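Local structure of iminosuccinate reductase (Paracoccus denitrificans, 6RQA) at residues Lys146-Leu151 with His171-Val176; Ala258-Asp263 with Asp286-Leu291. The protein catalyses the NADH-dependent reduction of iminosuccinate to L-aspartate, regenerating the amino donor for the beta-hydroxyaspartate cycle of glyoxylate assimilation. One frame throughout, in Å; residues are numbered along the deposited sequence.

Contact 1 of 2, residues Lys146-Leu151 with His171-Val176; sequences KGAKVL and HRFEKV
Leu151 and Val176 pair in parallel where strands 150-154 and 175-179 begin, the two strands that helix 158-170 joins in a beta-alpha-beta unit of the NAD-binding Rossmann-type domain. Backbone bonds set the register. Lys149 O accepts from two donors, Glu174 N at 2.8 Å and, through a longer and more bent bond, Lys175 N; further on, Leu151 N reaches Lys175 O at 3.0 Å. Val150 CA also points its hydrogen at Lys175 O, and one step on Val176 CA makes a like CA-H...O contact with Leu151 O.

The apolar contacts lie on the side of the sheet that carries Leu151 and Val176, under helix 158-170. The Phe173 ring is gripped on both faces: Leu151 CB sits 3.7 Å from the ring centroid in a CH-pi contact, offset toward the rim, while His171 CD2 lies over the centre of the opposite face. Val214 of strand 214-217 also touches Phe173, Leu151 and Ala148.

Charged groups meet at the exposed margin. Lys149 and Glu174 run side by side in the same direction, and the bends at chi3 and chi4 of the lysine bring NZ to Glu174 OE2 on its syn side, 34° out of the carboxylate plane, in a 2.6 Å salt bridge. Lys175 leads away instead, to a salt bridge with Glu201.

Ahead of the strands, the His171 side chain is hydrogen-bonded to the loop carbonyl of Ala148. With chi1 at -176° the ring swings away from its own backbone N to Ala148, and NE2 donates within the imidazole plane to a lone pair of Ala148 O, 2.5 Å away.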
ATOM      1  N   LYS A 146       4.279  17.431 -36.667  1.00 70.43           N
ATOM      2  CA  LYS A 146       5.387  17.096 -37.550  1.00 72.66           C
ATOM      3  C   LYS A 146       6.344  18.274 -37.676  1.00 69.13           C
ATOM      4  O   LYS A 146       5.944  19.374 -38.070  1.00 51.85           O
ATOM      5  CB  LYS A 146       4.856  16.682 -38.922  1.00 85.78           C
ATOM      6  CG  LYS A 146       3.466  17.220 -39.251  1.00 94.21           C
ATOM      7  CD  LYS A 146       2.413  16.113 -39.212  1.00 96.93           C
ATOM      8  CE  LYS A 146       1.599  16.140 -37.926  1.00 90.70           C
ATOM      9  NZ  LYS A 146       0.747  17.359 -37.828  1.00 84.95           N
ATOM     10  N   GLY A 147       7.607  18.040 -37.328  1.00 70.31           N
ATOM     11  CA  GLY A 147       8.620  19.075 -37.396  1.00 67.97           C
ATOM     12  C   GLY A 147       8.480  20.137 -36.322  1.00 67.99           C
ATOM     13  O   GLY A 147       8.569  21.331 -36.616  1.00 74.49           O
ATOM     14  N   ALA A 148       8.259  19.716 -35.079  1.00 64.37           N
ATOM     15  CA  ALA A 148       8.150  20.660 -33.972  1.00 61.02           C
ATOM     16  C   ALA A 148       9.498  21.325 -33.729  1.00 59.73           C
ATOM     17  O   ALA A 148      10.500  20.644 -33.485  1.00 60.19           O
ATOM     18  CB  ALA A 148       7.662  19.950 -32.713  1.00 57.78           C
ATOM     19  N   LYS A 149       9.525  22.655 -33.796  1.00 56.52           N
ATOM     20  CA  LYS A 149      10.766  23.413 -33.706  1.00 56.98           C
ATOM     21  C   LYS A 149      10.944  24.149 -32.388  1.00 54.47           C
ATOM     22  O   LYS A 149      12.083  24.395 -31.988  1.00 49.45           O
ATOM     23  CB  LYS A 149      10.848  24.430 -34.852  1.00 60.64           C
ATOM     24  CG  LYS A 149      10.543  23.839 -36.221  1.00 70.62           C
ATOM     25  CD  LYS A 149      10.302  24.922 -37.262  1.00 85.68           C
ATOM     26  CE  LYS A 149      11.599  25.572 -37.709  1.00 99.96           C
ATOM     27  NZ  LYS A 149      12.460  24.618 -38.462  1.00105.08           N
ATOM     28  N   VAL A 150       9.856  24.502 -31.705  1.00 42.60           N
ATOM     29  CA  VAL A 150       9.911  25.310 -30.493  1.00 38.52           C
ATOM     30  C   VAL A 150       9.232  24.550 -29.364  1.00 39.02           C
ATOM     31  O   VAL A 150       8.079  24.126 -29.497  1.00 43.78           O
ATOM     32  CB  VAL A 150       9.248  26.685 -30.697  1.00 42.35           C
ATOM     33  CG1 VAL A 150       9.220  27.457 -29.387  1.00 36.29           C
ATOM     34  CG2 VAL A 150       9.982  27.471 -31.771  1.00 37.33           C
ATOM     35  N   LEU A 151       9.945  24.392 -28.252  1.00 46.27           N
ATOM     36  CA  LEU A 151       9.428  23.737 -27.060  1.00 33.11           C
ATOM     37  C   LEU A 151       9.027  24.790 -26.036  1.00 40.84           C
ATOM     38  O   LEU A 151       9.813  25.690 -25.723  1.00 47.78           O
ATOM     39  CB  LEU A 151      10.476  22.795 -26.465  1.00 32.15           C
ATOM     40  CG  LEU A 151      10.141  22.153 -25.118  1.00 37.70           C
ATOM     41  CD1 LEU A 151       8.963  21.201 -25.252  1.00 36.83           C
ATOM     42  CD2 LEU A 151      11.357  21.436 -24.551  1.00 32.82           C
ATOM     43  N   HIS A 171      13.202  14.364 -29.171  1.00 50.27           N
ATOM     44  CA  HIS A 171      12.881  15.225 -30.299  1.00 42.54           C
ATOM     45  C   HIS A 171      13.912  16.338 -30.393  1.00 50.05           C
ATOM     46  O   HIS A 171      14.358  16.868 -29.372  1.00 50.39           O
ATOM     47  CB  HIS A 171      11.473  15.819 -30.165  1.00 32.83           C
ATOM     48  CG  HIS A 171      11.050  16.642 -31.341  1.00 49.23           C
ATOM     49  ND1 HIS A 171      10.527  16.087 -32.489  1.00 54.06           N
ATOM     50  CD2 HIS A 171      11.074  17.981 -31.548  1.00 50.71           C
ATOM     51  CE1 HIS A 171      10.245  17.047 -33.351  1.00 54.38           C
ATOM     52  NE2 HIS A 171      10.568  18.206 -32.804  1.00 52.42           N
ATOM     53  N   ARG A 172      14.284  16.688 -31.621  1.00 52.16           N
ATOM     54  CA  ARG A 172      15.289  17.715 -31.867  1.00 58.50           C
ATOM     55  C   ARG A 172      14.588  19.060 -32.015  1.00 54.30           C
ATOM     56  O   ARG A 172      13.900  19.304 -33.012  1.00 51.78           O
ATOM     57  CB  ARG A 172      16.111  17.375 -33.108  1.00 61.70           C
ATOM     58  CG  ARG A 172      17.335  18.254 -33.313  1.00 78.53           C
ATOM     59  CD  ARG A 172      17.099  19.302 -34.388  1.00 93.61           C
ATOM     60  NE  ARG A 172      18.300  20.087 -34.654  1.00103.93           N
ATOM     61  CZ  ARG A 172      18.395  21.005 -35.611  1.00103.60           C
ATOM     62  NH1 ARG A 172      19.529  21.673 -35.782  1.00100.52           N
ATOM     63  NH2 ARG A 172      17.358  21.254 -36.398  1.00100.53           N
ATOM     64  N   PHE A 173      14.754  19.927 -31.022  1.00 46.30           N
ATOM     65  CA  PHE A 173      14.169  21.258 -31.036  1.00 45.41           C
ATOM     66  C   PHE A 173      15.210  22.291 -31.452  1.00 47.80           C
ATOM     67  O   PHE A 173      16.417  22.040 -31.432  1.00 47.19           O
ATOM     68  CB  PHE A 173      13.599  21.621 -29.660  1.00 35.13           C
ATOM     69  CG  PHE A 173      12.376  20.833 -29.277  1.00 32.31           C
ATOM     70  CD1 PHE A 173      11.115  21.260 -29.655  1.00 39.19           C
ATOM     71  CD2 PHE A 173      12.489  19.672 -28.531  1.00 35.73           C
ATOM     72  CE1 PHE A 173       9.987  20.541 -29.301  1.00 32.71           C
ATOM     73  CE2 PHE A 173      11.366  18.949 -28.174  1.00 38.61           C
ATOM     74  CZ  PHE A 173      10.113  19.384 -28.560  1.00 35.34           C
ATOM     75  N   GLU A 174      14.719  23.470 -31.837  1.00 46.31           N
ATOM     76  CA  GLU A 174      15.581  24.585 -32.197  1.00 54.83           C
ATOM     77  C   GLU A 174      15.601  25.697 -31.160  1.00 56.56           C
ATOM     78  O   GLU A 174      16.579  26.449 -31.107  1.00 52.48           O
ATOM     79  CB  GLU A 174      15.152  25.180 -33.547  1.00 50.21           C
ATOM     80  CG  GLU A 174      15.127  24.182 -34.688  1.00 69.23           C
ATOM     81  CD  GLU A 174      14.625  24.795 -35.980  1.00 80.87           C
ATOM     82  OE1 GLU A 174      14.333  26.010 -35.986  1.00 80.88           O
ATOM     83  OE2 GLU A 174      14.523  24.064 -36.987  1.00 89.64           O
ATOM     84  N   LYS A 175      14.559  25.815 -30.341  1.00 38.48           N
ATOM     85  CA  LYS A 175      14.452  26.899 -29.378  1.00 46.77           C
ATOM     86  C   LYS A 175      13.565  26.446 -28.228  1.00 50.18           C
ATOM     87  O   LYS A 175      12.679  25.605 -28.404  1.00 51.23           O
ATOM     88  CB  LYS A 175      13.888  28.167 -30.034  1.00 38.77           C
ATOM     89  CG  LYS A 175      13.900  29.403 -29.152  1.00 43.19           C
ATOM     90  CD  LYS A 175      13.278  30.590 -29.869  1.00 40.08           C
ATOM     91  CE  LYS A 175      13.282  31.826 -28.986  1.00 49.66           C
ATOM     92  NZ  LYS A 175      12.671  32.997 -29.673  1.00 69.34           N
ATOM     93  N   VAL A 176      13.818  27.002 -27.045  1.00 38.07           N
ATOM     94  CA  VAL A 176      13.015  26.738 -25.857  1.00 33.51           C
ATOM     95  C   VAL A 176      12.534  28.071 -25.307  1.00 46.27           C
ATOM     96  O   VAL A 176      13.349  28.942 -24.982  1.00 51.26           O
ATOM     97  CB  VAL A 176      13.800  25.965 -24.784  1.00 42.93           C
ATOM     98  CG1 VAL A 176      12.915  25.695 -23.574  1.00 42.51           C
ATOM     99  CG2 VAL A 176      14.347  24.663 -25.351  1.00 37.37           C
TER

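Contact 2 of 2, residues Ala258-Asp263 with Asp286-Leu291; sequences ARIFTD and DQVGEL
Between Ile260-Thr262 and Val288-Leu291 the backbones run in the same general direction but splay, the axes of strands 259-262 and 288-290 diverging by 49° with a closest approach of 4.2 Å. Gly289 N donates to Ile260 O at 2.8 Å from above the carbonyl plane, the return bond from Thr262 N to Gly289 O is weak and bent, and Leu291 N donates to Thr262 O at 2.9 Å with a much straighter N-H.

On one side of the strands, Val288 CG1 fits between two side chains, 3.9 Å from Ile260 CG2 and 3.6 Å from Thr262 CG2. The threonine methyl is placed there by a chi1 of -171°, which turns OG1 anti to the backbone N and toward its bond with Asp311 O on the neighbouring strand 307-311. Val265 and Ser268 of helix 265-270 pack against Val288 from this side. Glu290, on the same side, extends to a salt bridge with Arg53.

The other side belongs to Phe261. Its CB approaches Leu291 CB at 4.3 Å, and its ring turns an edge toward Glu290 O and Leu291 N, passing Gly289, which has no side chain. Leu143 of helix 125-143 touches both Phe261 and Leu291.

Loosely paired parallel strands of this kind, with 288-290 outermost within the chain, form one margin of the parallel sheet in the Rossmann-type NAD-binding domain.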
ATOM      1  N   ALA A 258      -9.497  19.685 -27.619  1.00 67.30           N
ATOM      2  CA  ALA A 258      -8.290  18.930 -27.917  1.00 71.69           C
ATOM      3  C   ALA A 258      -8.569  17.433 -27.890  1.00 68.73           C
ATOM      4  O   ALA A 258      -9.424  16.955 -27.140  1.00 83.53           O
ATOM      5  CB  ALA A 258      -7.177  19.262 -26.920  1.00 63.88           C
ATOM      6  N   ARG A 259      -7.836  16.697 -28.723  1.00 48.19           N
ATOM      7  CA  ARG A 259      -7.869  15.238 -28.691  1.00 54.43           C
ATOM      8  C   ARG A 259      -7.056  14.777 -27.487  1.00 59.19           C
ATOM      9  O   ARG A 259      -5.831  14.935 -27.458  1.00 61.45           O
ATOM     10  CB  ARG A 259      -7.325  14.658 -29.993  1.00 53.76           C
ATOM     11  CG  ARG A 259      -7.511  13.156 -30.128  1.00 52.09           C
ATOM     12  CD  ARG A 259      -7.201  12.685 -31.539  1.00 64.45           C
ATOM     13  NE  ARG A 259      -8.108  13.269 -32.524  1.00 80.35           N
ATOM     14  CZ  ARG A 259      -8.072  13.000 -33.825  1.00 80.83           C
ATOM     15  NH1 ARG A 259      -7.172  12.153 -34.305  1.00 76.64           N
ATOM     16  NH2 ARG A 259      -8.936  13.578 -34.649  1.00 77.41           N
ATOM     17  N   ILE A 260      -7.735  14.212 -26.495  1.00 54.99           N
ATOM     18  CA  ILE A 260      -7.152  13.972 -25.180  1.00 49.29           C
ATOM     19  C   ILE A 260      -6.610  12.555 -25.094  1.00 56.09           C
ATOM     20  O   ILE A 260      -7.262  11.591 -25.517  1.00 67.20           O
ATOM     21  CB  ILE A 260      -8.195  14.233 -24.077  1.00 48.35           C
ATOM     22  CG1 ILE A 260      -8.689  15.679 -24.149  1.00 50.72           C
ATOM     23  CG2 ILE A 260      -7.611  13.935 -22.708  1.00 43.81           C
ATOM     24  CD1 ILE A 260      -9.806  15.986 -23.181  1.00 44.98           C
ATOM     25  N   PHE A 261      -5.406  12.428 -24.539  1.00 51.21           N
ATOM     26  CA  PHE A 261      -4.803  11.144 -24.217  1.00 44.51           C
ATOM     27  C   PHE A 261      -4.334  11.176 -22.770  1.00 50.47           C
ATOM     28  O   PHE A 261      -4.087  12.243 -22.201  1.00 57.76           O
ATOM     29  CB  PHE A 261      -3.630  10.817 -25.153  1.00 39.61           C
ATOM     30  CG  PHE A 261      -4.002  10.793 -26.608  1.00 51.58           C
ATOM     31  CD1 PHE A 261      -3.966  11.952 -27.367  1.00 50.53           C
ATOM     32  CD2 PHE A 261      -4.391   9.612 -27.219  1.00 55.81           C
ATOM     33  CE1 PHE A 261      -4.311  11.933 -28.706  1.00 50.03           C
ATOM     34  CE2 PHE A 261      -4.737   9.587 -28.558  1.00 47.71           C
ATOM     35  CZ  PHE A 261      -4.696  10.749 -29.302  1.00 44.88           C
ATOM     36  N   THR A 262      -4.218   9.995 -22.167  1.00 55.37           N
ATOM     37  CA  THR A 262      -3.815   9.907 -20.770  1.00 52.11           C
ATOM     38  C   THR A 262      -3.189   8.545 -20.514  1.00 48.08           C
ATOM     39  O   THR A 262      -3.181   7.665 -21.380  1.00 52.96           O
ATOM     40  CB  THR A 262      -5.000  10.139 -19.826  1.00 47.32           C
ATOM     41  OG1 THR A 262      -4.525  10.244 -18.479  1.00 43.78           O
ATOM     42  CG2 THR A 262      -5.980   8.980 -19.911  1.00 52.61           C
ATOM     43  N   ASP A 263      -2.657   8.385 -19.302  1.00 51.08           N
ATOM     44  CA  ASP A 263      -2.094   7.114 -18.860  1.00 56.25           C
ATOM     45  C   ASP A 263      -3.139   6.229 -18.191  1.00 58.30           C
ATOM     46  O   ASP A 263      -3.209   5.029 -18.477  1.00 63.92           O
ATOM     47  CB  ASP A 263      -0.922   7.363 -17.906  1.00 48.43           C
ATOM     48  CG  ASP A 263      -1.223   8.433 -16.870  1.00 48.31           C
ATOM     49  OD1 ASP A 263      -2.410   8.779 -16.685  1.00 44.25           O
ATOM     50  OD2 ASP A 263      -0.266   8.938 -16.244  1.00 44.62           O
ATOM     51  N   ASP A 286     -15.464   8.980 -22.025  1.00 69.01           N
ATOM     52  CA  ASP A 286     -15.203   8.070 -23.166  1.00 67.44           C
ATOM     53  C   ASP A 286     -14.490   8.838 -24.265  1.00 66.57           C
ATOM     54  O   ASP A 286     -14.016   8.238 -25.187  1.00 76.65           O
ATOM     55  CB  ASP A 286     -16.425   7.261 -23.599  1.00 80.29           C
ATOM     56  CG  ASP A 286     -17.716   8.036 -23.629  1.00 90.99           C
ATOM     57  OD1 ASP A 286     -18.606   7.681 -22.865  1.00 93.98           O
ATOM     58  OD2 ASP A 286     -17.828   8.947 -24.446  1.00 95.35           O
ATOM     59  N   GLN A 287     -14.445  10.145 -24.139  1.00 72.18           N
ATOM     60  CA  GLN A 287     -13.682  10.968 -25.068  1.00 72.24           C
ATOM     61  C   GLN A 287     -12.224  11.117 -24.658  1.00 70.42           C
ATOM     62  O   GLN A 287     -11.477  11.840 -25.328  1.00 67.93           O
ATOM     63  CB  GLN A 287     -14.325  12.352 -25.197  1.00 72.00           C
ATOM     64  CG  GLN A 287     -15.702  12.340 -25.837  1.00 75.86           C
ATOM     65  CD  GLN A 287     -16.347  13.711 -25.849  1.00 76.75           C
ATOM     66  OE1 GLN A 287     -16.029  14.567 -25.025  1.00 71.96           O
ATOM     67  NE2 GLN A 287     -17.258  13.928 -26.792  1.00 83.12           N
ATOM     68  N   VAL A 288     -11.805  10.460 -23.583  1.00 69.08           N
ATOM     69  CA  VAL A 288     -10.437  10.533 -23.085  1.00 64.30           C
ATOM     70  C   VAL A 288      -9.711   9.276 -23.548  1.00 58.13           C
ATOM     71  O   VAL A 288     -10.009   8.169 -23.085  1.00 65.94           O
ATOM     72  CB  VAL A 288     -10.401  10.675 -21.558  1.00 60.32           C
ATOM     73  CG1 VAL A 288      -8.969  10.664 -21.057  1.00 61.38           C
ATOM     74  CG2 VAL A 288     -11.110  11.951 -21.130  1.00 58.86           C
ATOM     75  N   GLY A 289      -8.756   9.441 -24.460  1.00 49.04           N
ATOM     76  CA  GLY A 289      -8.028   8.321 -25.012  1.00 38.55           C
ATOM     77  C   GLY A 289      -6.886   7.864 -24.125  1.00 39.72           C
ATOM     78  O   GLY A 289      -6.659   8.365 -23.025  1.00 34.69           O
ATOM     79  N   GLU A 290      -6.152   6.875 -24.629  1.00 48.19           N
ATOM     80  CA  GLU A 290      -5.009   6.300 -23.932  1.00 48.37           C
ATOM     81  C   GLU A 290      -3.764   6.484 -24.784  1.00 52.95           C
ATOM     82  O   GLU A 290      -3.747   6.096 -25.957  1.00 54.96           O
ATOM     83  CB  GLU A 290      -5.229   4.814 -23.637  1.00 54.60           C
ATOM     84  CG  GLU A 290      -6.447   4.518 -22.780  1.00 60.85           C
ATOM     85  CD  GLU A 290      -6.648   3.033 -22.549  1.00 75.45           C
ATOM     86  OE1 GLU A 290      -5.786   2.240 -22.986  1.00 75.02           O
ATOM     87  OE2 GLU A 290      -7.666   2.657 -21.929  1.00 83.91           O
ATOM     88  N   LEU A 291      -2.723   7.077 -24.191  1.00 54.21           N
ATOM     89  CA  LEU A 291      -1.467   7.251 -24.912  1.00 50.08           C
ATOM     90  C   LEU A 291      -0.869   5.908 -25.304  1.00 44.36           C
ATOM     91  O   LEU A 291      -0.273   5.774 -26.379  1.00 46.82           O
ATOM     92  CB  LEU A 291      -0.478   8.049 -24.063  1.00 41.86           C
ATOM     93  CG  LEU A 291       0.916   8.231 -24.672  1.00 33.91           C
ATOM     94  CD1 LEU A 291       0.835   9.016 -25.974  1.00 45.73           C
ATOM     95  CD2 LEU A 291       1.859   8.904 -23.694  1.00 31.13           C
TER

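Contacts 1 and 2 belong to the same parallel sheet but to opposite halves of it: strands 214-217, 235-239 and 307-311 run between strand 150-154 of contact 1 and strand 259-262 of contact 2. Their centres are 23 Å apart and their nearest atoms about 10 Å, so they do not touch. Contact 2 is nearer the cofactor, with the Thr262 side chain about 9 Å from the bound NAD and about 5 Å from Gly312, an NAD-binding residue. The side chain of Met240, another such residue, lies at similar distance from both: about 10 Å from that of Leu151 in contact 1 and about 8 Å from that of Leu291 in contact 2.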